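Long-range contacts in fiber (Human adenovirus 35, PDB 2QLK), which forms the trimeric head (knob) of the virus fibre, which carries binding sites for the receptor CD46 and probably attaches the virion to host cells: residues L86-S91 with Y177-E182; Y130-T135 with M165-M170; P159-I164 with E182-A187. All blocks are in the same frame, centred on the assembly; numbering follows the deposited sequence.

Contact 1 of 3, residues L86-S91 with Y177-E182; sequences LYFDSS and YAIQFE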
ATOM      1  N   LEU A  86      12.027   4.922  16.836  1.00 29.40           N
ATOM      2  CA  LEU A  86      11.021   5.223  17.825  1.00 29.67           C
ATOM      3  C   LEU A  86      11.036   4.094  18.849  1.00 31.10           C
ATOM      4  O   LEU A  86      10.936   2.928  18.485  1.00 28.88           O
ATOM      5  CB  LEU A  86       9.634   5.310  17.202  1.00 35.84           C
ATOM      6  CG  LEU A  86       9.354   6.229  16.010  1.00 36.02           C
ATOM      7  CD1 LEU A  86       7.911   6.739  16.101  1.00 33.55           C
ATOM      8  CD2 LEU A  86      10.304   7.365  15.989  1.00 37.70           C
ATOM      9  N   TYR A  87      11.182   4.435  20.128  1.00 28.96           N
ATOM     10  CA  TYR A  87      11.169   3.407  21.167  1.00 30.86           C
ATOM     11  C   TYR A  87       9.986   3.721  22.078  1.00 32.07           C
ATOM     12  O   TYR A  87       9.763   4.881  22.445  1.00 30.83           O
ATOM     13  CB  TYR A  87      12.478   3.409  21.953  1.00 32.56           C
ATOM     14  CG  TYR A  87      13.714   3.093  21.132  1.00 32.88           C
ATOM     15  CD1 TYR A  87      13.895   1.839  20.559  1.00 35.42           C
ATOM     16  CD2 TYR A  87      14.712   4.049  20.939  1.00 35.93           C
ATOM     17  CE1 TYR A  87      15.052   1.541  19.810  1.00 34.62           C
ATOM     18  CE2 TYR A  87      15.874   3.766  20.201  1.00 35.81           C
ATOM     19  CZ  TYR A  87      16.034   2.511  19.643  1.00 36.40           C
ATOM     20  OH  TYR A  87      17.188   2.217  18.937  1.00 36.33           O
ATOM     21  N   PHE A  88       9.225   2.689  22.431  1.00 35.36           N
ATOM     22  CA  PHE A  88       8.038   2.855  23.267  1.00 38.27           C
ATOM     23  C   PHE A  88       8.091   2.023  24.541  1.00 40.89           C
ATOM     24  O   PHE A  88       8.732   0.975  24.584  1.00 41.26           O
ATOM     25  CB  PHE A  88       6.795   2.423  22.499  1.00 37.16           C
ATOM     26  CG  PHE A  88       6.562   3.190  21.241  1.00 35.31           C
ATOM     27  CD1 PHE A  88       7.159   2.780  20.045  1.00 34.02           C
ATOM     28  CD2 PHE A  88       5.750   4.331  21.247  1.00 34.06           C
ATOM     29  CE1 PHE A  88       6.951   3.497  18.861  1.00 33.92           C
ATOM     30  CE2 PHE A  88       5.534   5.049  20.087  1.00 33.77           C
ATOM     31  CZ  PHE A  88       6.138   4.630  18.885  1.00 34.15           C
ATOM     32  N   ASP A  89       7.391   2.491  25.571  1.00 41.07           N
ATOM     33  CA  ASP A  89       7.341   1.764  26.823  1.00 43.58           C
ATOM     34  C   ASP A  89       6.117   0.847  26.795  1.00 44.47           C
ATOM     35  O   ASP A  89       5.368   0.827  25.814  1.00 43.00           O
ATOM     36  CB  ASP A  89       7.283   2.722  28.026  1.00 62.50           C
ATOM     37  CG  ASP A  89       6.056   3.607  28.023  1.00 64.31           C
ATOM     38  OD1 ASP A  89       4.929   3.078  27.958  1.00 66.14           O
ATOM     39  OD2 ASP A  89       6.219   4.839  28.102  1.00 66.69           O
ATOM     40  N   SER A  90       5.939   0.090  27.877  1.00 43.44           N
ATOM     41  CA  SER A  90       4.855  -0.874  28.028  1.00 45.67           C
ATOM     42  C   SER A  90       3.471  -0.282  27.808  1.00 46.20           C
ATOM     43  O   SER A  90       2.573  -0.957  27.306  1.00 46.89           O
ATOM     44  CB  SER A  90       4.936  -1.512  29.420  1.00109.10           C
ATOM     45  OG  SER A  90       3.933  -2.494  29.602  1.00113.82           O
ATOM     46  N   SER A  91       3.298   0.978  28.180  1.00 60.13           N
ATOM     47  CA  SER A  91       2.014   1.644  28.021  1.00 60.14           C
ATOM     48  C   SER A  91       1.780   2.056  26.566  1.00 60.42           C
ATOM     49  O   SER A  91       0.632   2.242  26.144  1.00 60.54           O
ATOM     50  CB  SER A  91       1.958   2.876  28.929  1.00 84.06           C
ATOM     51  OG  SER A  91       0.738   3.579  28.766  1.00 86.26           O
ATOM     52  N   TYR A 177       8.459  -1.609  23.028  1.00 38.51           N
ATOM     53  CA  TYR A 177       8.213  -1.688  21.580  1.00 38.02           C
ATOM     54  C   TYR A 177       9.164  -0.777  20.820  1.00 35.22           C
ATOM     55  O   TYR A 177       9.704   0.164  21.388  1.00 33.94           O
ATOM     56  CB  TYR A 177       6.787  -1.255  21.266  1.00 42.50           C
ATOM     57  CG  TYR A 177       5.760  -2.006  22.049  1.00 47.59           C
ATOM     58  CD1 TYR A 177       5.385  -3.292  21.679  1.00 49.53           C
ATOM     59  CD2 TYR A 177       5.185  -1.450  23.191  1.00 48.63           C
ATOM     60  CE1 TYR A 177       4.462  -4.012  22.424  1.00 50.96           C
ATOM     61  CE2 TYR A 177       4.261  -2.161  23.947  1.00 50.18           C
ATOM     62  CZ  TYR A 177       3.905  -3.439  23.555  1.00 50.90           C
ATOM     63  OH  TYR A 177       2.985  -4.149  24.286  1.00 52.55           O
ATOM     64  N   ALA A 178       9.369  -1.060  19.535  1.00 31.68           N
ATOM     65  CA  ALA A 178      10.239  -0.238  18.701  1.00 29.22           C
ATOM     66  C   ALA A 178       9.758  -0.220  17.242  1.00 30.76           C
ATOM     67  O   ALA A 178       9.269  -1.221  16.721  1.00 29.08           O
ATOM     68  CB  ALA A 178      11.689  -0.746  18.766  1.00 18.97           C
ATOM     69  N   ILE A 179       9.898   0.942  16.613  1.00 29.91           N
ATOM     70  CA  ILE A 179       9.553   1.159  15.220  1.00 27.09           C
ATOM     71  C   ILE A 179      10.696   2.021  14.701  1.00 27.45           C
ATOM     72  O   ILE A 179      10.930   3.133  15.208  1.00 23.03           O
ATOM     73  CB  ILE A 179       8.249   1.945  15.064  1.00 27.27           C
ATOM     74  CG1 ILE A 179       7.096   1.167  15.692  1.00 27.91           C
ATOM     75  CG2 ILE A 179       7.983   2.218  13.567  1.00 24.73           C
ATOM     76  CD1 ILE A 179       5.730   1.815  15.471  1.00 29.45           C
ATOM     77  N   GLN A 180      11.424   1.480  13.730  1.00 26.35           N
ATOM     78  CA  GLN A 180      12.545   2.166  13.113  1.00 25.76           C
ATOM     79  C   GLN A 180      12.274   2.382  11.626  1.00 25.74           C
ATOM     80  O   GLN A 180      11.940   1.433  10.917  1.00 22.93           O
ATOM     81  CB  GLN A 180      13.826   1.351  13.247  1.00 33.38           C
ATOM     82  CG  GLN A 180      15.043   2.093  12.720  1.00 36.01           C
ATOM     83  CD  GLN A 180      16.332   1.281  12.826  1.00 40.04           C
ATOM     84  OE1 GLN A 180      16.639   0.449  11.967  1.00 40.88           O
ATOM     85  NE2 GLN A 180      17.089   1.524  13.882  1.00 42.56           N
ATOM     86  N   PHE A 181      12.440   3.619  11.158  1.00 23.88           N
ATOM     87  CA  PHE A 181      12.202   3.935   9.747  1.00 23.22           C
ATOM     88  C   PHE A 181      13.543   4.218   9.131  1.00 23.91           C
ATOM     89  O   PHE A 181      14.378   4.888   9.740  1.00 24.41           O
ATOM     90  CB  PHE A 181      11.350   5.215   9.601  1.00 24.01           C
ATOM     91  CG  PHE A 181       9.937   5.089  10.112  1.00 23.36           C
ATOM     92  CD1 PHE A 181       8.940   4.486   9.327  1.00 19.54           C
ATOM     93  CD2 PHE A 181       9.608   5.538  11.382  1.00 23.40           C
ATOM     94  CE1 PHE A 181       7.628   4.330   9.821  1.00 23.93           C
ATOM     95  CE2 PHE A 181       8.301   5.388  11.887  1.00 23.13           C
ATOM     96  CZ  PHE A 181       7.309   4.781  11.108  1.00 23.39           C
ATOM     97  N   GLU A 182      13.771   3.714   7.926  1.00 22.63           N
ATOM     98  CA  GLU A 182      15.005   4.028   7.255  1.00 22.14           C
ATOM     99  C   GLU A 182      14.783   4.262   5.758  1.00 22.16           C
ATOM    100  O   GLU A 182      14.160   3.443   5.089  1.00 18.77           O
ATOM    101  CB  GLU A 182      16.034   2.925   7.488  1.00 41.90           C
ATOM    102  CG  GLU A 182      17.390   3.279   6.927  1.00 49.29           C
ATOM    103  CD  GLU A 182      18.492   2.377   7.452  1.00 54.16           C
ATOM    104  OE1 GLU A 182      18.853   2.518   8.644  1.00 57.49           O
ATOM    105  OE2 GLU A 182      18.984   1.526   6.671  1.00 54.72           O
TER
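Leu86-Phe88 and Tyr177-Glu182 run antiparallel, their axes 4.6 Å apart at 169°, with Leu86 opposite Ile179 and Phe88 opposite Tyr177 as hydrogen-bonded pairs and Tyr87 opposite Ala178 as the non-hydrogen-bonded pair between them. The straightest of the four backbone bonds, at 171°, runs from Phe88 N to Tyr177 O (2.8 Å). On the face of Leu86 and Phe88 the contact is apolar. With CG beside its backbone N (chi1 -59°), the Phe88 ring slants toward its diagonal neighbour Ile179, Phe88 CE1 lying 3.9 Å from Ile179 CG1, while Phe88 CB packs on Tyr177 CB. Farther along, Leu86 CG meets the edge of the Phe181 ring at 4.3 Å from CE2. Branched and aromatic residues suit this face because it turns inward: Leu49 of strand 45-54 and Tyr207 and Phe205 of strand 203-208, two strands of the other sheet, close over it. The Tyr177 ring extends past the paired residues and offers its edge to backbone oxygens of the turn, CD2 standing 3.5 Å from Asp89 O. The other face pairs a small residue with a large one: Ala178 CB, a single methyl, packs 3.8 Å from Tyr87 CD1, so the phenol ring can come close to the neighbouring strand. Paired backbone polar groups and a hydrocarbon face thus fix strand 79-88 at the edge of its sheet within the knob's beta-sandwich.

Contact 2 of 3, residues Y130-T135 with M165-M170; sequences YPFNTT and MLNSRM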
ATOM      1  N   TYR A 130       6.153  -9.756  15.777  1.00 27.12           N
ATOM      2  CA  TYR A 130       7.498  -9.189  15.591  1.00 27.33           C
ATOM      3  C   TYR A 130       8.291  -9.287  16.897  1.00 29.72           C
ATOM      4  O   TYR A 130       8.345  -8.336  17.691  1.00 27.56           O
ATOM      5  CB  TYR A 130       7.365  -7.735  15.137  1.00 27.38           C
ATOM      6  CG  TYR A 130       6.253  -7.582  14.111  1.00 25.10           C
ATOM      7  CD1 TYR A 130       6.332  -8.204  12.860  1.00 24.16           C
ATOM      8  CD2 TYR A 130       5.099  -6.860  14.415  1.00 23.75           C
ATOM      9  CE1 TYR A 130       5.275  -8.114  11.928  1.00 21.65           C
ATOM     10  CE2 TYR A 130       4.054  -6.771  13.512  1.00 22.35           C
ATOM     11  CZ  TYR A 130       4.144  -7.401  12.272  1.00 23.51           C
ATOM     12  OH  TYR A 130       3.078  -7.314  11.420  1.00 23.06           O
ATOM     13  N   PRO A 131       8.926 -10.449  17.128  1.00 32.35           N
ATOM     14  CA  PRO A 131       9.712 -10.708  18.336  1.00 33.80           C
ATOM     15  C   PRO A 131      11.041  -9.976  18.457  1.00 37.13           C
ATOM     16  O   PRO A 131      11.670  -9.642  17.461  1.00 34.78           O
ATOM     17  CB  PRO A 131       9.889 -12.228  18.302  1.00 32.74           C
ATOM     18  CG  PRO A 131      10.002 -12.503  16.824  1.00 32.05           C
ATOM     19  CD  PRO A 131       8.900 -11.635  16.250  1.00 30.59           C
ATOM     20  N   PHE A 132      11.454  -9.747  19.704  1.00 44.75           N
ATOM     21  CA  PHE A 132      12.719  -9.085  20.021  1.00 49.02           C
ATOM     22  C   PHE A 132      13.873 -10.082  20.011  1.00 53.18           C
ATOM     23  O   PHE A 132      13.682 -11.267  19.739  1.00 52.98           O
ATOM     24  CB  PHE A 132      12.634  -8.453  21.411  1.00 44.14           C
ATOM     25  CG  PHE A 132      12.154  -7.038  21.410  1.00 40.96           C
ATOM     26  CD1 PHE A 132      12.958  -6.022  20.908  1.00 40.33           C
ATOM     27  CD2 PHE A 132      10.913  -6.715  21.924  1.00 39.12           C
ATOM     28  CE1 PHE A 132      12.530  -4.702  20.923  1.00 40.41           C
ATOM     29  CE2 PHE A 132      10.467  -5.389  21.949  1.00 41.24           C
ATOM     30  CZ  PHE A 132      11.271  -4.384  21.450  1.00 40.84           C
ATOM     31  N   ASN A 133      15.069  -9.590  20.326  1.00101.97           N
ATOM     32  CA  ASN A 133      16.280 -10.412  20.400  1.00107.88           C
ATOM     33  C   ASN A 133      16.288 -11.667  19.528  1.00111.16           C
ATOM     34  O   ASN A 133      16.498 -12.772  20.032  1.00111.37           O
ATOM     35  CB  ASN A 133      16.536 -10.817  21.858  1.00 94.88           C
ATOM     36  CG  ASN A 133      17.013  -9.655  22.715  1.00 96.43           C
ATOM     37  OD1 ASN A 133      18.143  -9.179  22.563  1.00 97.38           O
ATOM     38  ND2 ASN A 133      16.154  -9.190  23.619  1.00 97.46           N
ATOM     39  N   THR A 134      16.069 -11.495  18.226  1.00135.26           N
ATOM     40  CA  THR A 134      16.062 -12.622  17.289  1.00139.09           C
ATOM     41  C   THR A 134      16.541 -12.246  15.889  1.00141.65           C
ATOM     42  O   THR A 134      15.900 -11.452  15.199  1.00142.44           O
ATOM     43  CB  THR A 134      14.647 -13.240  17.135  1.00 99.96           C
ATOM     44  OG1 THR A 134      13.694 -12.198  16.874  1.00100.66           O
ATOM     45  CG2 THR A 134      14.249 -14.020  18.383  1.00 99.78           C
ATOM     46  N   THR A 135      17.671 -12.813  15.477  1.00108.87           N
ATOM     47  CA  THR A 135      18.197 -12.567  14.139  1.00110.44           C
ATOM     48  C   THR A 135      17.821 -13.798  13.321  1.00111.83           C
ATOM     49  O   THR A 135      17.787 -13.761  12.088  1.00112.12           O
ATOM     50  CB  THR A 135      19.729 -12.399  14.137  1.00 78.01           C
ATOM     51  OG1 THR A 135      20.098 -11.324  15.009  1.00 78.17           O
ATOM     52  CG2 THR A 135      20.223 -12.079  12.730  1.00 78.22           C
ATOM     53  N   MET A 165      11.480  -1.393  10.534  1.00 23.40           N
ATOM     54  CA  MET A 165      11.819  -2.539  11.363  1.00 24.35           C
ATOM     55  C   MET A 165      11.005  -2.469  12.630  1.00 25.32           C
ATOM     56  O   MET A 165      10.993  -1.436  13.330  1.00 20.86           O
ATOM     57  CB  MET A 165      13.311  -2.532  11.686  1.00 31.11           C
ATOM     58  CG  MET A 165      13.776  -3.794  12.392  1.00 39.09           C
ATOM     59  SD  MET A 165      15.493  -3.700  12.935  1.00 45.89           S
ATOM     60  CE  MET A 165      15.272  -3.556  14.748  1.00 45.20           C
ATOM     61  N   LEU A 166      10.299  -3.558  12.927  1.00 26.53           N
ATOM     62  CA  LEU A 166       9.444  -3.585  14.105  1.00 28.58           C
ATOM     63  C   LEU A 166      10.096  -4.296  15.280  1.00 30.41           C
ATOM     64  O   LEU A 166      10.615  -5.401  15.132  1.00 30.49           O
ATOM     65  CB  LEU A 166       8.098  -4.246  13.756  1.00 27.52           C
ATOM     66  CG  LEU A 166       7.384  -3.608  12.549  1.00 29.67           C
ATOM     67  CD1 LEU A 166       6.325  -4.564  12.049  1.00 27.59           C
ATOM     68  CD2 LEU A 166       6.796  -2.225  12.906  1.00 29.78           C
ATOM     69  N   ASN A 167      10.084  -3.645  16.447  1.00 29.90           N
ATOM     70  CA  ASN A 167      10.671  -4.230  17.658  1.00 30.73           C
ATOM     71  C   ASN A 167      12.080  -4.774  17.370  1.00 33.90           C
ATOM     72  O   ASN A 167      12.976  -4.021  17.002  1.00 35.66           O
ATOM     73  CB  ASN A 167       9.747  -5.342  18.201  1.00 26.91           C
ATOM     74  CG  ASN A 167       8.367  -4.822  18.570  1.00 26.26           C
ATOM     75  OD1 ASN A 167       8.197  -3.630  18.867  1.00 27.02           O
ATOM     76  ND2 ASN A 167       7.370  -5.700  18.556  1.00 24.76           N
ATOM     77  N   SER A 168      12.289  -6.071  17.535  1.00 40.13           N
ATOM     78  CA  SER A 168      13.611  -6.660  17.258  1.00 45.84           C
ATOM     79  C   SER A 168      14.787  -6.213  18.151  1.00 49.80           C
ATOM     80  O   SER A 168      15.304  -7.010  18.940  1.00 49.09           O
ATOM     81  CB  SER A 168      13.998  -6.425  15.797  1.00 75.75           C
ATOM     82  OG  SER A 168      15.353  -6.780  15.573  1.00 77.81           O
ATOM     83  N   ARG A 169      15.228  -4.961  18.016  1.00 75.36           N
ATOM     84  CA  ARG A 169      16.347  -4.467  18.827  1.00 80.08           C
ATOM     85  C   ARG A 169      15.906  -3.441  19.878  1.00 81.74           C
ATOM     86  O   ARG A 169      15.742  -2.263  19.562  1.00 83.01           O
ATOM     87  CB  ARG A 169      17.414  -3.813  17.939  1.00 96.97           C
ATOM     88  CG  ARG A 169      17.726  -4.513  16.616  1.00100.50           C
ATOM     89  CD  ARG A 169      18.391  -5.867  16.780  1.00103.76           C
ATOM     90  NE  ARG A 169      17.449  -6.896  17.211  1.00106.19           N
ATOM     91  CZ  ARG A 169      17.690  -8.203  17.150  1.00107.40           C
ATOM     92  NH1 ARG A 169      18.846  -8.645  16.672  1.00108.37           N
ATOM     93  NH2 ARG A 169      16.773  -9.067  17.565  1.00106.70           N
ATOM     94  N   MET A 170      15.721  -3.876  21.123  1.00111.42           N
ATOM     95  CA  MET A 170      15.321  -2.954  22.190  1.00112.68           C
ATOM     96  C   MET A 170      16.543  -2.227  22.747  1.00113.37           C
ATOM     97  O   MET A 170      17.170  -2.688  23.701  1.00113.23           O
ATOM     98  CB  MET A 170      14.593  -3.694  23.327  1.00 67.23           C
ATOM     99  CG  MET A 170      15.312  -4.916  23.882  1.00 66.98           C
ATOM    100  SD  MET A 170      14.496  -5.544  25.363  1.00 67.23           S
ATOM    101  CE  MET A 170      13.044  -6.328  24.658  1.00 67.42           C
TER
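With CG set beside the backbone N (chi1 -61°), Asn167 turns its amide toward Tyr130, while Met170 takes the crowded position (chi1 51°) and bends at chi3 to curl its methyl over Phe132. The Phe132 ring is thereby held between the two: Met170 CE sits 3.5 Å from the ring centroid over one face, and Asn167 CB makes a CH-pi contact on the opposite face. Met170 SD stays farther off above the ring, a distant Met-aromatic contact that suits a flexible thioether. At the ring edge, Phe132 CD1 approaches Ser168 O at 3.2 Å.

Tyr130 and Leu166 lie side by side, and Leu166 CD1 stands almost squarely over the centre of the phenol ring, 3.3 Å from the centroid. The hydroxyl of Tyr130 bonds Ile208 N and Tyr61 OH of the second subunit, so one ring offers an apolar face to Leu166 and a polar hydroxyl to the trimer interface. Asn167 ND2 gives a bond of 2.9 Å and 165° to Tyr130 O, lying in both the amide and the carbonyl planes. Since ND2 also serves Pro125 O and OD1 accepts from Ala178 N, both ends of the amide are used and its rotation is fixed.

Arg169, bent at chi2 and chi3, folds its guanidinium back near Ser168 O, a placement somewhat doubtful because NH2 crowds Thr134 N; the weak bond from NH1 to Thr135 OG1 shares that caution. An asparagine amide, with a donor and an acceptor on one short stem, is well matched to a place where three backbone segments meet; the buried bonds of Asn167 and the Phe132 ring held on both faces therefore tie the loop 130-135 to the end of strand 157-166.

Contact 3 of 3, residues P159-I164 with E182-A187; sequences PLNISI and EWNLNA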
ATOM      1  N   PRO A 159      13.606   7.186  -6.770  1.00 24.72           N
ATOM      2  CA  PRO A 159      13.051   6.234  -5.814  1.00 25.03           C
ATOM      3  C   PRO A 159      13.928   6.154  -4.563  1.00 24.49           C
ATOM      4  O   PRO A 159      15.158   6.315  -4.617  1.00 23.88           O
ATOM      5  CB  PRO A 159      13.026   4.913  -6.604  1.00 27.82           C
ATOM      6  CG  PRO A 159      14.203   5.069  -7.534  1.00 26.89           C
ATOM      7  CD  PRO A 159      14.062   6.500  -7.993  1.00 26.81           C
ATOM      8  N   LEU A 160      13.270   5.932  -3.439  1.00 24.51           N
ATOM      9  CA  LEU A 160      13.934   5.809  -2.143  1.00 24.35           C
ATOM     10  C   LEU A 160      13.512   4.467  -1.600  1.00 23.71           C
ATOM     11  O   LEU A 160      12.322   4.123  -1.614  1.00 21.66           O
ATOM     12  CB  LEU A 160      13.485   6.914  -1.173  1.00 26.26           C
ATOM     13  CG  LEU A 160      13.817   8.381  -1.531  1.00 24.97           C
ATOM     14  CD1 LEU A 160      13.256   9.354  -0.448  1.00 22.89           C
ATOM     15  CD2 LEU A 160      15.339   8.530  -1.626  1.00 25.67           C
ATOM     16  N   ASN A 161      14.488   3.678  -1.170  1.00 22.09           N
ATOM     17  CA  ASN A 161      14.160   2.386  -0.605  1.00 22.34           C
ATOM     18  C   ASN A 161      13.778   2.718   0.803  1.00 22.83           C
ATOM     19  O   ASN A 161      14.452   3.520   1.447  1.00 21.42           O
ATOM     20  CB  ASN A 161      15.379   1.479  -0.597  1.00 43.00           C
ATOM     21  CG  ASN A 161      15.966   1.300  -1.975  1.00 49.30           C
ATOM     22  OD1 ASN A 161      15.362   0.667  -2.842  1.00 53.42           O
ATOM     23  ND2 ASN A 161      17.142   1.876  -2.197  1.00 49.58           N
ATOM     24  N   ILE A 162      12.683   2.148   1.286  1.00 20.61           N
ATOM     25  CA  ILE A 162      12.300   2.400   2.658  1.00 19.85           C
ATOM     26  C   ILE A 162      12.097   1.090   3.380  1.00 19.38           C
ATOM     27  O   ILE A 162      11.525   0.153   2.840  1.00 18.76           O
ATOM     28  CB  ILE A 162      11.010   3.266   2.799  1.00 19.22           C
ATOM     29  CG1 ILE A 162      10.616   3.303   4.284  1.00 19.41           C
ATOM     30  CG2 ILE A 162       9.845   2.687   1.949  1.00 21.81           C
ATOM     31  CD1 ILE A 162       9.755   4.449   4.636  1.00 24.37           C
ATOM     32  N   SER A 163      12.595   1.033   4.605  1.00 22.75           N
ATOM     33  CA  SER A 163      12.482  -0.136   5.439  1.00 24.51           C
ATOM     34  C   SER A 163      11.952   0.245   6.801  1.00 24.14           C
ATOM     35  O   SER A 163      12.344   1.260   7.386  1.00 23.19           O
ATOM     36  CB  SER A 163      13.843  -0.800   5.633  1.00 31.79           C
ATOM     37  OG  SER A 163      14.234  -1.510   4.473  1.00 38.60           O
ATOM     38  N   ILE A 164      11.030  -0.560   7.295  1.00 17.06           N
ATOM     39  CA  ILE A 164      10.501  -0.316   8.612  1.00 18.27           C
ATOM     40  C   ILE A 164      10.802  -1.563   9.407  1.00 20.43           C
ATOM     41  O   ILE A 164      10.475  -2.668   8.993  1.00 21.50           O
ATOM     42  CB  ILE A 164       9.004  -0.075   8.569  1.00 24.87           C
ATOM     43  CG1 ILE A 164       8.717   1.103   7.632  1.00 21.97           C
ATOM     44  CG2 ILE A 164       8.487   0.136  10.000  1.00 20.68           C
ATOM     45  CD1 ILE A 164       7.249   1.515   7.579  1.00 29.67           C
ATOM     46  N   GLU A 182      13.771   3.714   7.926  1.00 22.63           N
ATOM     47  CA  GLU A 182      15.005   4.028   7.255  1.00 22.14           C
ATOM     48  C   GLU A 182      14.783   4.262   5.758  1.00 22.16           C
ATOM     49  O   GLU A 182      14.160   3.443   5.089  1.00 18.77           O
ATOM     50  CB  GLU A 182      16.034   2.925   7.488  1.00 41.90           C
ATOM     51  CG  GLU A 182      17.390   3.279   6.927  1.00 49.29           C
ATOM     52  CD  GLU A 182      18.492   2.377   7.452  1.00 54.16           C
ATOM     53  OE1 GLU A 182      18.853   2.518   8.644  1.00 57.49           O
ATOM     54  OE2 GLU A 182      18.984   1.526   6.671  1.00 54.72           O
ATOM     55  N   TRP A 183      15.245   5.408   5.258  1.00 22.80           N
ATOM     56  CA  TRP A 183      15.141   5.748   3.834  1.00 23.16           C
ATOM     57  C   TRP A 183      16.552   5.722   3.259  1.00 25.75           C
ATOM     58  O   TRP A 183      17.488   6.235   3.865  1.00 26.79           O
ATOM     59  CB  TRP A 183      14.596   7.153   3.620  1.00 18.41           C
ATOM     60  CG  TRP A 183      13.166   7.334   4.006  1.00 19.33           C
ATOM     61  CD1 TRP A 183      12.089   7.295   3.183  1.00 20.35           C
ATOM     62  CD2 TRP A 183      12.669   7.624   5.315  1.00 21.42           C
ATOM     63  NE1 TRP A 183      10.927   7.556   3.894  1.00 23.91           N
ATOM     64  CE2 TRP A 183      11.257   7.764   5.207  1.00 20.87           C
ATOM     65  CE3 TRP A 183      13.278   7.784   6.576  1.00 18.17           C
ATOM     66  CZ2 TRP A 183      10.443   8.059   6.311  1.00 23.95           C
ATOM     67  CZ3 TRP A 183      12.468   8.082   7.671  1.00 19.05           C
ATOM     68  CH2 TRP A 183      11.063   8.216   7.530  1.00 22.28           C
ATOM     69  N   ASN A 184      16.690   5.161   2.071  1.00 22.58           N
ATOM     70  CA  ASN A 184      17.980   5.057   1.444  1.00 24.58           C
ATOM     71  C   ASN A 184      17.919   5.518  -0.009  1.00 24.47           C
ATOM     72  O   ASN A 184      17.093   5.054  -0.805  1.00 21.86           O
ATOM     73  CB  ASN A 184      18.460   3.614   1.499  1.00 35.56           C
ATOM     74  CG  ASN A 184      19.836   3.439   0.891  1.00 41.94           C
ATOM     75  OD1 ASN A 184      20.856   3.776   1.511  1.00 44.29           O
ATOM     76  ND2 ASN A 184      19.879   2.928  -0.334  1.00 43.08           N
ATOM     77  N   LEU A 185      18.800   6.441  -0.343  1.00 25.38           N
ATOM     78  CA  LEU A 185      18.899   6.936  -1.703  1.00 27.63           C
ATOM     79  C   LEU A 185      20.156   6.298  -2.319  1.00 29.77           C
ATOM     80  O   LEU A 185      21.250   6.406  -1.770  1.00 29.20           O
ATOM     81  CB  LEU A 185      19.061   8.456  -1.727  1.00 22.52           C
ATOM     82  CG  LEU A 185      19.518   8.906  -3.137  1.00 24.77           C
ATOM     83  CD1 LEU A 185      18.360   8.781  -4.166  1.00 24.99           C
ATOM     84  CD2 LEU A 185      20.042  10.322  -3.077  1.00 25.97           C
ATOM     85  N   ASN A 186      20.006   5.648  -3.459  1.00 30.68           N
ATOM     86  CA  ASN A 186      21.157   5.044  -4.110  1.00 35.16           C
ATOM     87  C   ASN A 186      21.006   5.282  -5.599  1.00 35.48           C
ATOM     88  O   ASN A 186      20.485   4.434  -6.306  1.00 36.07           O
ATOM     89  CB  ASN A 186      21.216   3.546  -3.789  1.00 63.69           C
ATOM     90  CG  ASN A 186      22.388   2.854  -4.448  1.00 67.38           C
ATOM     91  OD1 ASN A 186      22.387   2.625  -5.657  1.00 71.54           O
ATOM     92  ND2 ASN A 186      23.402   2.524  -3.659  1.00 66.86           N
ATOM     93  N   ALA A 187      21.470   6.441  -6.060  1.00 39.55           N
ATOM     94  CA  ALA A 187      21.355   6.833  -7.462  1.00 41.60           C
ATOM     95  C   ALA A 187      22.678   6.968  -8.212  1.00 43.03           C
ATOM     96  O   ALA A 187      23.734   7.053  -7.606  1.00 44.30           O
ATOM     97  CB  ALA A 187      20.589   8.155  -7.557  1.00 34.62           C
TER
HETATM   98  O   HOH W   1      17.144   4.899  -4.150  1.00 36.60           O
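Ile162 and Trp183 are paired across an antiparallel beta hairpin, strands 157-166 and 177-186, that lies in the four-stranded sheet of the knob's beta-sandwich. They form a non-hydrogen-bonded pair whose side chains point the same way, and Ile162 CD1 rests over the indole, 3.4 Å from Trp183 NE1 and offset toward the ring's rim. Because CG1 is anti to the backbone N (chi1 173°), the isoleucine can extend that methyl across the flat face. Beside them Leu160 CD2 packs on Leu185 CB at 3.7 Å. Bulky apolar residues belong here because Phe203 of strand 203-208 meets Ile162, and Ile82 and Leu84 of strand 79-88 meet Trp183.

The backbone positions these groups. Asn161 with Asn184 and Ser163 with Glu182 are hydrogen-bonded pairs on either side of Ile162 and Trp183; Ser163 N reaches Glu182 O at 2.9 Å. The N-to-C directions make 150°, an antiparallel pair with a marked twist. Polar Asn161, Ser163, Glu182 and Asn184 occupy the other face, which is partly exposed and so tolerates them. Glu182 stretches away from Ser163, with CG anti to its backbone N, and its OE1 accepts from Gln83 NE2 on strand 79-88.

Near the end of the pairing a water bridges the two strands; its contact with Pro159 O is doubtfully short, but it accepts a bond from Asn186 N at 3.0 Å.

Overall arrangement
All three contacts gather on the four-stranded antiparallel sheet of the knob, ordered 79-88, 177-186, 157-166, 142-150. Contact 1 joins the first two strands, contact 3 the middle two, and they share Glu182 while lying with centres about 20 Å apart on opposite sides of the chain's centre. Contact 2 brings the loop 130-135 against the end of strand 157-166; its centre is about 10 Å from that of contact 1, and along the chain it is nested within the loop closed by contact 1. Contact 3 crosses both in sequence. Contact 1 thus brings in a strand distant in sequence, while contact 3 pairs consecutive strands of a hairpin, and contact 2 alone touches another subunit of the trimer.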